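Glutamate racemase (Escherichia coli, PDB 2JFN) is an alpha/beta enzyme of the Asp/Glu/hydantoin racemase family, here holding glutamic acid and uridine-5'-diphosphate-N-acetylmuramoyl-L-alanine in separate pockets. Local coordinates at residues Pro110-Val115 / Ala229-Arg234; Pro116-Ala121 / Glu146-Phe151; Gly128-Leu133 / Thr199-Cys204. All blocks are in the same frame, centred on the assembly; numbering follows the deposited sequence.

Interaction 1 of 3, residues Pro110-Val115 / Ala229-Arg234. With UMA (uridine-5'-diphosphate-N-acetylmuramoyl-L-alanine), chain C.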
loop_
_atom_site.group_PDB
_atom_site.type_symbol
_atom_site.label_atom_id
_atom_site.label_comp_id
_atom_site.label_asym_id
_atom_site.label_seq_id
_atom_site.Cartn_x
_atom_site.Cartn_y
_atom_site.Cartn_z
ATOM N N PRO A 110 6.095 11.170 13.140
ATOM C CA PRO A 110 4.778 11.012 12.523
ATOM C C PRO A 110 4.618 9.704 11.754
ATOM O O PRO A 110 5.564 9.199 11.151
ATOM C CB PRO A 110 4.666 12.254 11.638
ATOM C CG PRO A 110 6.082 12.524 11.257
ATOM C CD PRO A 110 6.833 12.297 12.545
ATOM N N VAL A 111 3.414 9.152 11.805
ATOM C CA VAL A 111 3.114 7.911 11.107
ATOM C C VAL A 111 1.968 8.177 10.141
ATOM O O VAL A 111 0.940 8.727 10.527
ATOM C CB VAL A 111 2.697 6.796 12.088
ATOM C CG1 VAL A 111 2.410 5.503 11.322
ATOM C CG2 VAL A 111 3.805 6.573 13.130
ATOM N N VAL A 112 2.158 7.798 8.884
ATOM C CA VAL A 112 1.129 7.993 7.873
ATOM C C VAL A 112 0.426 6.674 7.608
ATOM O O VAL A 112 1.068 5.625 7.510
ATOM C CB VAL A 112 1.739 8.527 6.555
ATOM C CG1 VAL A 112 0.669 8.637 5.475
ATOM C CG2 VAL A 112 2.366 9.874 6.798
ATOM N N GLY A 113 -0.898 6.730 7.519
ATOM C CA GLY A 113 -1.672 5.535 7.259
ATOM C C GLY A 113 -2.348 5.636 5.907
ATOM O O GLY A 113 -2.251 6.662 5.231
ATOM N N VAL A 114 -3.035 4.567 5.515
ATOM C CA VAL A 114 -3.734 4.534 4.234
ATOM C C VAL A 114 -5.128 3.941 4.350
ATOM O O VAL A 114 -5.336 2.906 4.995
ATOM C CB VAL A 114 -2.986 3.690 3.196
ATOM C CG1 VAL A 114 -1.579 4.233 2.983
ATOM C CG2 VAL A 114 -2.953 2.244 3.649
ATOM N N VAL A 115 -6.088 4.615 3.735
ATOM C CA VAL A 115 -7.460 4.141 3.714
ATOM C C VAL A 115 -7.897 4.283 2.258
ATOM O O VAL A 115 -7.415 5.166 1.549
ATOM C CB VAL A 115 -8.385 4.991 4.620
ATOM C CG1 VAL A 115 -8.032 4.763 6.083
ATOM C CG2 VAL A 115 -8.251 6.461 4.274
ATOM N N ALA A 229 -0.585 9.788 -4.584
ATOM C CA ALA A 229 -0.217 11.199 -4.623
ATOM C C ALA A 229 -0.618 11.921 -3.340
ATOM O O ALA A 229 0.110 12.783 -2.861
ATOM C CB ALA A 229 -0.864 11.877 -5.832
ATOM N N ALA A 230 -1.769 11.566 -2.779
ATOM C CA ALA A 230 -2.228 12.205 -1.545
ATOM C C ALA A 230 -1.335 11.845 -0.359
ATOM O O ALA A 230 -1.148 12.659 0.558
ATOM C CB ALA A 230 -3.660 11.806 -1.248
ATOM N N ILE A 231 -0.797 10.622 -0.373
ATOM C CA ILE A 231 0.090 10.161 0.693
ATOM C C ILE A 231 1.382 10.942 0.587
ATOM O O ILE A 231 1.969 11.351 1.591
ATOM C CB ILE A 231 0.430 8.661 0.544
ATOM C CG1 ILE A 231 -0.847 7.832 0.633
ATOM C CG2 ILE A 231 1.439 8.237 1.621
ATOM C CD1 ILE A 231 -1.552 7.963 1.940
ATOM N N ALA A 232 1.829 11.134 -0.647
ATOM C CA ALA A 232 3.049 11.873 -0.912
ATOM C C ALA A 232 2.891 13.284 -0.330
ATOM O O ALA A 232 3.749 13.749 0.426
ATOM C CB ALA A 232 3.296 11.937 -2.409
ATOM N N ARG A 233 1.788 13.951 -0.670
ATOM C CA ARG A 233 1.535 15.299 -0.163
ATOM C C ARG A 233 1.479 15.317 1.365
ATOM O O ARG A 233 2.026 16.216 1.996
ATOM C CB ARG A 233 0.226 15.861 -0.740
ATOM C CG ARG A 233 0.284 16.178 -2.236
ATOM C CD ARG A 233 -0.935 16.996 -2.659
ATOM N NE ARG A 233 -2.182 16.243 -2.533
ATOM C CZ ARG A 233 -2.634 15.393 -3.452
ATOM N NH1 ARG A 233 -1.947 15.192 -4.567
ATOM N NH2 ARG A 233 -3.765 14.731 -3.249
ATOM N N ARG A 234 0.824 14.327 1.962
ATOM C CA ARG A 234 0.737 14.260 3.421
ATOM C C ARG A 234 2.129 14.061 4.032
ATOM O O ARG A 234 2.433 14.607 5.098
ATOM C CB ARG A 234 -0.186 13.117 3.847
ATOM C CG ARG A 234 -0.302 12.935 5.354
ATOM C CD ARG A 234 -0.813 14.195 6.057
ATOM N NE ARG A 234 -1.107 13.930 7.464
ATOM C CZ ARG A 234 -1.519 14.847 8.334
ATOM N NH1 ARG A 234 -1.687 16.104 7.944
ATOM N NH2 ARG A 234 -1.769 14.504 9.591
HETATM N N1 UMA C . -5.078 9.411 2.122
HETATM C C2 UMA C . -4.648 8.377 3.097
HETATM N N3 UMA C . -3.766 8.814 4.074
HETATM C C4 UMA C . -3.266 10.118 4.206
HETATM C C5 UMA C . -3.748 11.127 3.173
HETATM C C6 UMA C . -4.603 10.730 2.209
HETATM O O2 UMA C . -5.023 7.215 3.065
HETATM O O4 UMA C . -2.487 10.378 5.111
HETATM C C1B UMA C . -6.034 8.953 1.053
HETATM C C2B UMA C . -7.464 8.964 1.565
HETATM O "O2'" UMA C . -8.269 7.805 1.118
HETATM C C3B UMA C . -8.090 10.254 1.147
HETATM C C4B UMA C . -7.380 10.427 -0.182
HETATM O O4B UMA C . -6.100 9.818 -0.055
HETATM O O3B UMA C . -9.507 9.942 1.082
HETATM C C5B UMA C . -7.149 11.828 -0.586
HETATM O O5B UMA C . -6.629 12.549 0.473
HETATM P PA UMA C . -6.440 14.128 0.456
HETATM O O1A UMA C . -5.467 14.385 1.527
HETATM O O2A UMA C . -6.057 14.540 -0.855
HETATM O O3A UMA C . -7.902 14.660 0.911
HETATM P PB UMA C . -9.205 13.940 1.483
HETATM O O1B UMA C . -9.770 12.996 0.542
HETATM O O2B UMA C . -10.079 14.985 2.026
HETATM O "O1'" UMA C . -8.558 13.196 2.797
HETATM C "C1'" UMA C . -8.736 13.565 4.165
HETATM C "C2'" UMA C . -7.467 13.396 4.957
HETATM N "N2'" UMA C . -6.382 14.257 4.451
HETATM C "C7'" UMA C . -5.903 15.292 5.161
HETATM O "O7'" UMA C . -6.217 15.479 6.333
HETATM C "C8'" UMA C . -4.930 16.242 4.496
HETATM C "C3'" UMA C . -7.073 11.909 4.920
HETATM O "O3'" UMA C . -5.890 11.667 5.757
HETATM C "C4'" UMA C . -8.231 11.010 5.415
HETATM O "O4'" UMA C . -7.874 9.644 5.345
HETATM C "C5'" UMA C . -9.489 11.273 4.582
HETATM O "O5'" UMA C . -9.805 12.714 4.655
HETATM C "C6'" UMA C . -10.718 10.536 5.083
HETATM O "O6'" UMA C . -10.942 10.833 6.454
HETATM C C18 UMA C . -5.660 12.059 7.134
HETATM C C19 UMA C . -5.953 10.982 8.125
HETATM O O18 UMA C . -6.334 11.250 9.251
HETATM C C20 UMA C . -4.268 12.718 7.222
HETATM N N4 UMA C . -5.759 9.731 7.676
HETATM C C21 UMA C . -5.832 8.508 8.487
HETATM C C22 UMA C . -4.990 8.538 9.799
HETATM O O19 UMA C . -3.948 9.232 9.794
HETATM O O20 UMA C . -5.390 7.889 10.798
HETATM C C23 UMA C . -5.402 7.308 7.635
#

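Interaction 2 of 3, residues Pro116-Ala121 / Glu146-Phe151. With UMA (uridine-5'-diphosphate-N-acetylmuramoyl-L-alanine), chain C.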
loop_
_atom_site.group_PDB
_atom_site.type_symbol
_atom_site.label_atom_id
_atom_site.label_comp_id
_atom_site.label_asym_id
_atom_site.label_seq_id
_atom_site.Cartn_x
_atom_site.Cartn_y
_atom_site.Cartn_z
ATOM N N PRO A 116 -8.789 3.402 1.788
ATOM C CA PRO A 116 -9.256 3.480 0.396
ATOM C C PRO A 116 -9.733 4.892 0.063
ATOM O O PRO A 116 -10.442 5.513 0.861
ATOM C CB PRO A 116 -10.383 2.452 0.355
ATOM C CG PRO A 116 -9.886 1.394 1.332
ATOM C CD PRO A 116 -9.377 2.244 2.486
ATOM N N ALA A 117 -9.345 5.387 -1.112
ATOM C CA ALA A 117 -9.697 6.738 -1.559
ATOM C C ALA A 117 -11.161 6.910 -1.963
ATOM O O ALA A 117 -11.466 7.461 -3.025
ATOM C CB ALA A 117 -8.788 7.148 -2.719
ATOM N N ILE A 118 -12.063 6.452 -1.107
ATOM C CA ILE A 118 -13.485 6.556 -1.384
ATOM C C ILE A 118 -13.961 7.997 -1.453
ATOM O O ILE A 118 -14.751 8.350 -2.332
ATOM C CB ILE A 118 -14.301 5.809 -0.315
ATOM C CG1 ILE A 118 -14.018 4.309 -0.429
ATOM C CG2 ILE A 118 -15.795 6.104 -0.483
ATOM C CD1 ILE A 118 -14.640 3.480 0.662
ATOM N N LYS A 119 -13.473 8.831 -0.538
ATOM C CA LYS A 119 -13.872 10.233 -0.496
ATOM C C LYS A 119 -13.683 10.974 -1.831
ATOM O O LYS A 119 -14.638 11.528 -2.368
ATOM C CB LYS A 119 -13.129 10.962 0.632
ATOM C CG LYS A 119 -13.587 12.404 0.823
ATOM C CD LYS A 119 -12.940 13.053 2.030
ATOM C CE LYS A 119 -13.394 14.489 2.165
ATOM N NZ LYS A 119 -12.587 15.215 3.174
ATOM N N PRO A 120 -12.457 11.006 -2.380
ATOM C CA PRO A 120 -12.327 11.718 -3.655
ATOM C C PRO A 120 -13.066 11.037 -4.807
ATOM O O PRO A 120 -13.561 11.706 -5.713
ATOM C CB PRO A 120 -10.812 11.774 -3.875
ATOM C CG PRO A 120 -10.304 10.581 -3.127
ATOM C CD PRO A 120 -11.134 10.608 -1.865
ATOM N N ALA A 121 -13.146 9.710 -4.771
ATOM C CA ALA A 121 -13.827 8.972 -5.828
ATOM C C ALA A 121 -15.300 9.359 -5.889
ATOM O O ALA A 121 -15.884 9.435 -6.972
ATOM C CB ALA A 121 -13.688 7.477 -5.600
ATOM N N GLU A 146 -17.806 1.504 7.166
ATOM C CA GLU A 146 -18.080 2.807 7.753
ATOM C C GLU A 146 -17.682 3.940 6.815
ATOM O O GLU A 146 -18.478 4.838 6.543
ATOM C CB GLU A 146 -17.331 2.941 9.080
ATOM C CG GLU A 146 -17.736 1.899 10.113
ATOM C CD GLU A 146 -16.807 1.864 11.312
ATOM O OE1 GLU A 146 -17.007 0.998 12.188
ATOM O OE2 GLU A 146 -15.878 2.699 11.381
ATOM N N LEU A 147 -16.449 3.894 6.320
ATOM C CA LEU A 147 -15.954 4.921 5.412
ATOM C C LEU A 147 -16.874 5.049 4.201
ATOM O O LEU A 147 -17.108 6.147 3.696
ATOM C CB LEU A 147 -14.536 4.575 4.948
ATOM C CG LEU A 147 -13.804 5.600 4.078
ATOM C CD1 LEU A 147 -13.619 6.897 4.847
ATOM C CD2 LEU A 147 -12.451 5.039 3.668
ATOM N N ILE A 148 -17.397 3.915 3.747
ATOM C CA ILE A 148 -18.292 3.880 2.598
ATOM C C ILE A 148 -19.567 4.683 2.838
ATOM O O ILE A 148 -20.152 5.231 1.905
ATOM C CB ILE A 148 -18.676 2.425 2.252
ATOM C CG1 ILE A 148 -17.438 1.670 1.764
ATOM C CG2 ILE A 148 -19.772 2.405 1.196
ATOM C CD1 ILE A 148 -17.693 0.214 1.425
ATOM N N ALA A 149 -19.992 4.752 4.094
ATOM C CA ALA A 149 -21.201 5.483 4.443
ATOM C C ALA A 149 -20.897 6.936 4.795
ATOM O O ALA A 149 -21.735 7.818 4.601
ATOM C CB ALA A 149 -21.901 4.796 5.608
ATOM N N ARG A 150 -19.693 7.184 5.299
ATOM C CA ARG A 150 -19.296 8.530 5.697
ATOM C C ARG A 150 -19.048 9.513 4.550
ATOM O O ARG A 150 -19.533 10.648 4.592
ATOM C CB ARG A 150 -18.052 8.465 6.593
ATOM C CG ARG A 150 -17.615 9.817 7.143
ATOM C CD ARG A 150 -16.460 9.708 8.140
ATOM N NE ARG A 150 -16.833 9.032 9.383
ATOM C CZ ARG A 150 -16.891 7.711 9.541
ATOM N NH1 ARG A 150 -16.595 6.899 8.531
ATOM N NH2 ARG A 150 -17.245 7.200 10.714
ATOM N N PHE A 151 -18.302 9.096 3.529
ATOM C CA PHE A 151 -18.011 9.990 2.409
ATOM C C PHE A 151 -18.594 9.563 1.065
ATOM O O PHE A 151 -18.270 10.152 0.034
ATOM C CB PHE A 151 -16.498 10.186 2.255
ATOM C CG PHE A 151 -15.840 10.810 3.454
ATOM C CD1 PHE A 151 -15.241 10.017 4.427
ATOM C CD2 PHE A 151 -15.828 12.192 3.616
ATOM C CE1 PHE A 151 -14.638 10.593 5.546
ATOM C CE2 PHE A 151 -15.228 12.777 4.731
ATOM C CZ PHE A 151 -14.633 11.975 5.697
HETATM N N1 UMA C . -5.078 9.411 2.122
HETATM C C2 UMA C . -4.648 8.377 3.097
HETATM N N3 UMA C . -3.766 8.814 4.074
HETATM C C4 UMA C . -3.266 10.118 4.206
HETATM C C5 UMA C . -3.748 11.127 3.173
HETATM C C6 UMA C . -4.603 10.730 2.209
HETATM O O2 UMA C . -5.023 7.215 3.065
HETATM O O4 UMA C . -2.487 10.378 5.111
HETATM C C1B UMA C . -6.034 8.953 1.053
HETATM C C2B UMA C . -7.464 8.964 1.565
HETATM O "O2'" UMA C . -8.269 7.805 1.118
HETATM C C3B UMA C . -8.090 10.254 1.147
HETATM C C4B UMA C . -7.380 10.427 -0.182
HETATM O O4B UMA C . -6.100 9.818 -0.055
HETATM O O3B UMA C . -9.507 9.942 1.082
HETATM C C5B UMA C . -7.149 11.828 -0.586
HETATM O O5B UMA C . -6.629 12.549 0.473
HETATM P PA UMA C . -6.440 14.128 0.456
HETATM O O1A UMA C . -5.467 14.385 1.527
HETATM O O2A UMA C . -6.057 14.540 -0.855
HETATM O O3A UMA C . -7.902 14.660 0.911
HETATM P PB UMA C . -9.205 13.940 1.483
HETATM O O1B UMA C . -9.770 12.996 0.542
HETATM O O2B UMA C . -10.079 14.985 2.026
HETATM O "O1'" UMA C . -8.558 13.196 2.797
HETATM C "C1'" UMA C . -8.736 13.565 4.165
HETATM C "C2'" UMA C . -7.467 13.396 4.957
HETATM N "N2'" UMA C . -6.382 14.257 4.451
HETATM C "C7'" UMA C . -5.903 15.292 5.161
HETATM O "O7'" UMA C . -6.217 15.479 6.333
HETATM C "C8'" UMA C . -4.930 16.242 4.496
HETATM C "C3'" UMA C . -7.073 11.909 4.920
HETATM O "O3'" UMA C . -5.890 11.667 5.757
HETATM C "C4'" UMA C . -8.231 11.010 5.415
HETATM O "O4'" UMA C . -7.874 9.644 5.345
HETATM C "C5'" UMA C . -9.489 11.273 4.582
HETATM O "O5'" UMA C . -9.805 12.714 4.655
HETATM C "C6'" UMA C . -10.718 10.536 5.083
HETATM O "O6'" UMA C . -10.942 10.833 6.454
HETATM C C18 UMA C . -5.660 12.059 7.134
HETATM C C19 UMA C . -5.953 10.982 8.125
HETATM O O18 UMA C . -6.334 11.250 9.251
HETATM C C20 UMA C . -4.268 12.718 7.222
HETATM N N4 UMA C . -5.759 9.731 7.676
HETATM C C21 UMA C . -5.832 8.508 8.487
HETATM C C22 UMA C . -4.990 8.538 9.799
HETATM O O19 UMA C . -3.948 9.232 9.794
HETATM O O20 UMA C . -5.390 7.889 10.798
HETATM C C23 UMA C . -5.402 7.308 7.635
HETATM O O HOH W 1 -16.647 13.032 -0.996
#

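Interaction 3 of 3, residues Gly128-Leu133 / Thr199-Cys204. With GLU (glutamic acid), chain B.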
loop_
_atom_site.group_PDB
_atom_site.type_symbol
_atom_site.label_atom_id
_atom_site.label_comp_id
_atom_site.label_asym_id
_atom_site.label_seq_id
_atom_site.Cartn_x
_atom_site.Cartn_y
_atom_site.Cartn_z
ATOM N N GLY A 128 -22.475 7.961 -10.599
ATOM C CA GLY A 128 -22.801 7.602 -9.232
ATOM C C GLY A 128 -22.462 6.174 -8.841
ATOM O O GLY A 128 -22.809 5.741 -7.744
ATOM N N ILE A 129 -21.796 5.434 -9.725
ATOM C CA ILE A 129 -21.419 4.053 -9.426
ATOM C C ILE A 129 -19.914 4.005 -9.152
ATOM O O ILE A 129 -19.104 4.147 -10.065
ATOM C CB ILE A 129 -21.698 3.099 -10.606
ATOM C CG1 ILE A 129 -23.047 3.422 -11.261
ATOM C CG2 ILE A 129 -21.675 1.657 -10.107
ATOM C CD1 ILE A 129 -24.254 3.001 -10.460
ATOM N N VAL A 130 -19.547 3.801 -7.893
ATOM C CA VAL A 130 -18.144 3.743 -7.521
ATOM C C VAL A 130 -17.753 2.340 -7.084
ATOM O O VAL A 130 -18.394 1.740 -6.218
ATOM C CB VAL A 130 -17.837 4.736 -6.383
ATOM C CG1 VAL A 130 -16.388 4.591 -5.931
ATOM C CG2 VAL A 130 -18.098 6.156 -6.863
ATOM N N GLY A 131 -16.702 1.814 -7.696
ATOM C CA GLY A 131 -16.241 0.487 -7.346
ATOM C C GLY A 131 -15.074 0.534 -6.372
ATOM O O GLY A 131 -14.282 1.478 -6.371
ATOM N N LEU A 132 -14.979 -0.483 -5.524
ATOM C CA LEU A 132 -13.885 -0.571 -4.571
ATOM C C LEU A 132 -13.218 -1.922 -4.738
ATOM O O LEU A 132 -13.834 -2.962 -4.488
ATOM C CB LEU A 132 -14.393 -0.424 -3.133
ATOM C CG LEU A 132 -13.362 -0.651 -2.009
ATOM C CD1 LEU A 132 -12.221 0.359 -2.108
ATOM C CD2 LEU A 132 -14.058 -0.522 -0.656
ATOM N N LEU A 133 -11.975 -1.906 -5.205
ATOM C CA LEU A 133 -11.206 -3.133 -5.374
ATOM C C LEU A 133 -10.255 -3.181 -4.194
ATOM O O LEU A 133 -9.455 -2.265 -3.997
ATOM C CB LEU A 133 -10.382 -3.110 -6.662
ATOM C CG LEU A 133 -11.061 -3.411 -7.989
ATOM C CD1 LEU A 133 -10.005 -3.381 -9.083
ATOM C CD2 LEU A 133 -11.730 -4.786 -7.934
ATOM N N THR A 199 -15.880 4.864 -11.883
ATOM C CA THR A 199 -14.746 5.224 -11.027
ATOM C C THR A 199 -14.405 4.026 -10.134
ATOM O O THR A 199 -15.267 3.512 -9.431
ATOM C CB THR A 199 -15.104 6.436 -10.149
ATOM O OG1 THR A 199 -15.610 7.490 -10.981
ATOM C CG2 THR A 199 -13.873 6.945 -9.404
ATOM N N VAL A 200 -13.153 3.573 -10.170
ATOM C CA VAL A 200 -12.748 2.425 -9.362
ATOM C C VAL A 200 -11.636 2.796 -8.390
ATOM O O VAL A 200 -10.571 3.254 -8.800
ATOM C CB VAL A 200 -12.248 1.251 -10.248
ATOM C CG1 VAL A 200 -11.750 0.104 -9.366
ATOM C CG2 VAL A 200 -13.379 0.751 -11.153
ATOM N N VAL A 201 -11.898 2.590 -7.105
ATOM C CA VAL A 201 -10.930 2.886 -6.053
ATOM C C VAL A 201 -10.028 1.681 -5.827
ATOM O O VAL A 201 -10.507 0.572 -5.616
ATOM C CB VAL A 201 -11.639 3.194 -4.711
ATOM C CG1 VAL A 201 -10.603 3.387 -3.598
ATOM C CG2 VAL A 201 -12.500 4.440 -4.854
ATOM N N LEU A 202 -8.723 1.890 -5.893
ATOM C CA LEU A 202 -7.796 0.798 -5.635
ATOM C C LEU A 202 -7.521 0.895 -4.141
ATOM O O LEU A 202 -6.717 1.724 -3.697
ATOM C CB LEU A 202 -6.519 0.982 -6.456
ATOM C CG LEU A 202 -6.807 1.057 -7.961
ATOM C CD1 LEU A 202 -5.509 1.140 -8.754
ATOM C CD2 LEU A 202 -7.612 -0.166 -8.376
ATOM N N GLY A 203 -8.230 0.069 -3.376
ATOM C CA GLY A 203 -8.104 0.066 -1.927
ATOM C C GLY A 203 -7.114 -0.949 -1.390
ATOM O O GLY A 203 -7.242 -1.436 -0.270
ATOM N N CYS A 204 -6.139 -1.289 -2.217
ATOM C CA CYS A 204 -5.079 -2.211 -1.837
ATOM C C CYS A 204 -3.853 -1.605 -2.509
ATOM O O CYS A 204 -3.864 -1.367 -3.717
ATOM C CB CYS A 204 -5.362 -3.612 -2.376
ATOM S SG CYS A 204 -4.217 -4.856 -1.770
HETATM N N GLU B . -0.481 -4.063 0.227
HETATM C CA GLU B . -1.695 -4.779 0.627
HETATM C C GLU B . -2.598 -3.818 1.376
HETATM O O GLU B . -2.676 -2.591 1.006
HETATM C CB GLU B . -1.323 -5.973 1.520
HETATM C CG GLU B . -2.096 -7.237 1.082
HETATM C CD GLU B . -1.974 -8.340 2.125
HETATM O OE1 GLU B . -2.906 -9.121 2.300
HETATM O OE2 GLU B . -0.943 -8.466 2.794
HETATM O OXT GLU B . -3.291 -4.228 2.366
#

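Interaction 1 of 3, residues Pro110-Val115 / Ala229-Arg234
Val112 and Ile231 supply much of the apolar part of this contact, with CG1 of Val112 lying 4.0 Å from CG2 of Ile231. Further along, Val114 meets the same isoleucine at about a right angle, its CG1 standing 3.9 Å from Ile231 CD1. Strand 111-112 and the loop after it are thereby docked on helix 228-241, and Val89 of the adjoining strand 87-90 also touches Ile231.

Hydrogen bonding is directed at the ligand UMA, whose uracil sits between the two segments. The backbone of the loop reads the edge of the base. Gly113 O accepts from UMA N3 at 2.9 Å. Val115 N in turn donates to UMA O2 in a fairly straight bond of 2.9 Å. Val115 O takes a further bond from the ribose hydroxyl O2' at 2.8 Å. Ile231 CD1 stands over the base, 3.2 Å from UMA N3.

Two arginines of the helix complete the grip. Arg234 bends at its second torsion (chi2 58°) and lays one guanidinium face against the UMA methyl C20. Arg233 offers its NH2 edge-on to the phosphate oxygen O2A, a weak bond of 3.3 Å.

The chemistry is thus divided: the loop recognises the base through directional backbone polar groups, while the helix adds a hydrocarbon cover and positive charge that probably complements the diphosphate.

Interaction 2 of 3, residues Pro116-Ala121 / Glu146-Phe151
Lys119 passes over one face of the Phe151 ring, and this pairing governs the outer half of the contact. Its chain is fully extended, with CG opposite the backbone N (chi1 -175°), which sets CD over the face close to CD2 of the ring while CG and CE pass outside the rim. Lys119 CD stands 3.8 Å from the centroid of the Phe151 ring, 29° off the ring normal, a CH-pi contact. The opposite face of the ring is met near its rim by CG of Arg150, so the aromatic group is held between two aliphatic stems. Beyond the ring, Lys119 NZ reaches the UMA diphosphate and bonds to O2B at 2.8 Å.

The inner half is aliphatic. Ile118 and Leu147 run antiparallel alongside one another, with Ile118 CD1 4.0 Å from Leu147 CD2. A closer approach is that of Ile118 CD1 to Ile148 CG1, 3.5 Å, although the CB of Ile148 is directed away from helix 118-124. Leu147 CD2 also lies 3.5 Å from the carbonyl oxygen of Pro116. That oxygen takes the hydrogen bond from Ile118 N that closes an inverse gamma turn centred on Ala117, the N-cap residue of the helix.

At the periphery a water donates to Lys119 O at 2.9 Å and, weakly, to Phe151 O. Both helices lie against the four-stranded parallel sheet: Ile148 packs on Ile157 and Met159, and Ala121 on Val130 and Val201.

One lysine therefore plays two parts. Its aliphatic stem packs on an aromatic face while its ammonium meets a phosphate, and the ring, by bracing the stem, would help direct that charge to the ligand.

Interaction 3 of 3, residues Gly128-Leu133 / Thr199-Cys204
Val201 straddles two residues of strand 129-133: its CG1 lies 3.7 Å from Leu132 CD1, and its CG2 lies 4.0 Å from Val130 CG1. These three side chains share one face of the sheet, where Ala121 of helix 118-124 covers Val130 and Val201. On the other face Leu133 CG sits 3.8 Å from Val200 CG1, while the Leu133 and Leu202 side chains run next to each other in a common direction. Trp190 packs on both Leu133 and Val200 there.

Between the two apolar layers the backbones pair in parallel register. Gly131 bonds on both sides of Val200, its N donating to Thr199 O at 2.8 Å and its O accepting from Val201 N at 2.7 Å. The latter bond is nearly straight, 176° at the hydrogen, although its donor is tilted 29° from the carbonyl plane. Leu133 N then donates to Val201 O at 2.9 Å. The pattern continues to Gly203, whose N gives a more bent bond to Leu133 O at 2.7 Å.

One residue further the chain enters the glutamic acid pocket. Cys204 swings SG away from its own amide N (chi1 -172°), to 3.5 Å from the ligand CA atom.

In this open alpha/beta sheet, alternate backbone groups of strand 129-133 pair here, while those of Val130 and Leu132 turn to strand 156-161. Hydrocarbon shields both faces, and the paired strand 199-202 leads, at its carboxyl end, to Cys204 of the ligand pocket.

How the interactions relate
Interaction 3 is wholly buried, at the centre of the parallel sheet, and alone rests on backbone hydrogen bonds between its segments. Interaction 2 is a partly buried helix-helix layer laid on that sheet: Ala121 and Pro116 pack on Val201 and Leu132, joining the two contacts. Interaction 1 is also buried, but belongs to the neighbouring mixed sheet and its flanking helix. The chain passes straight from Val115 to Pro116, so interactions 1 and 2 line successive parts of one UMA site, the first chiefly at the base, the second chiefly at the diphosphate. Glutamic acid, by contrast, is touched from interaction 3, through Cys204. Polar chemistry is thus internal in the sheet and ligand-directed around it.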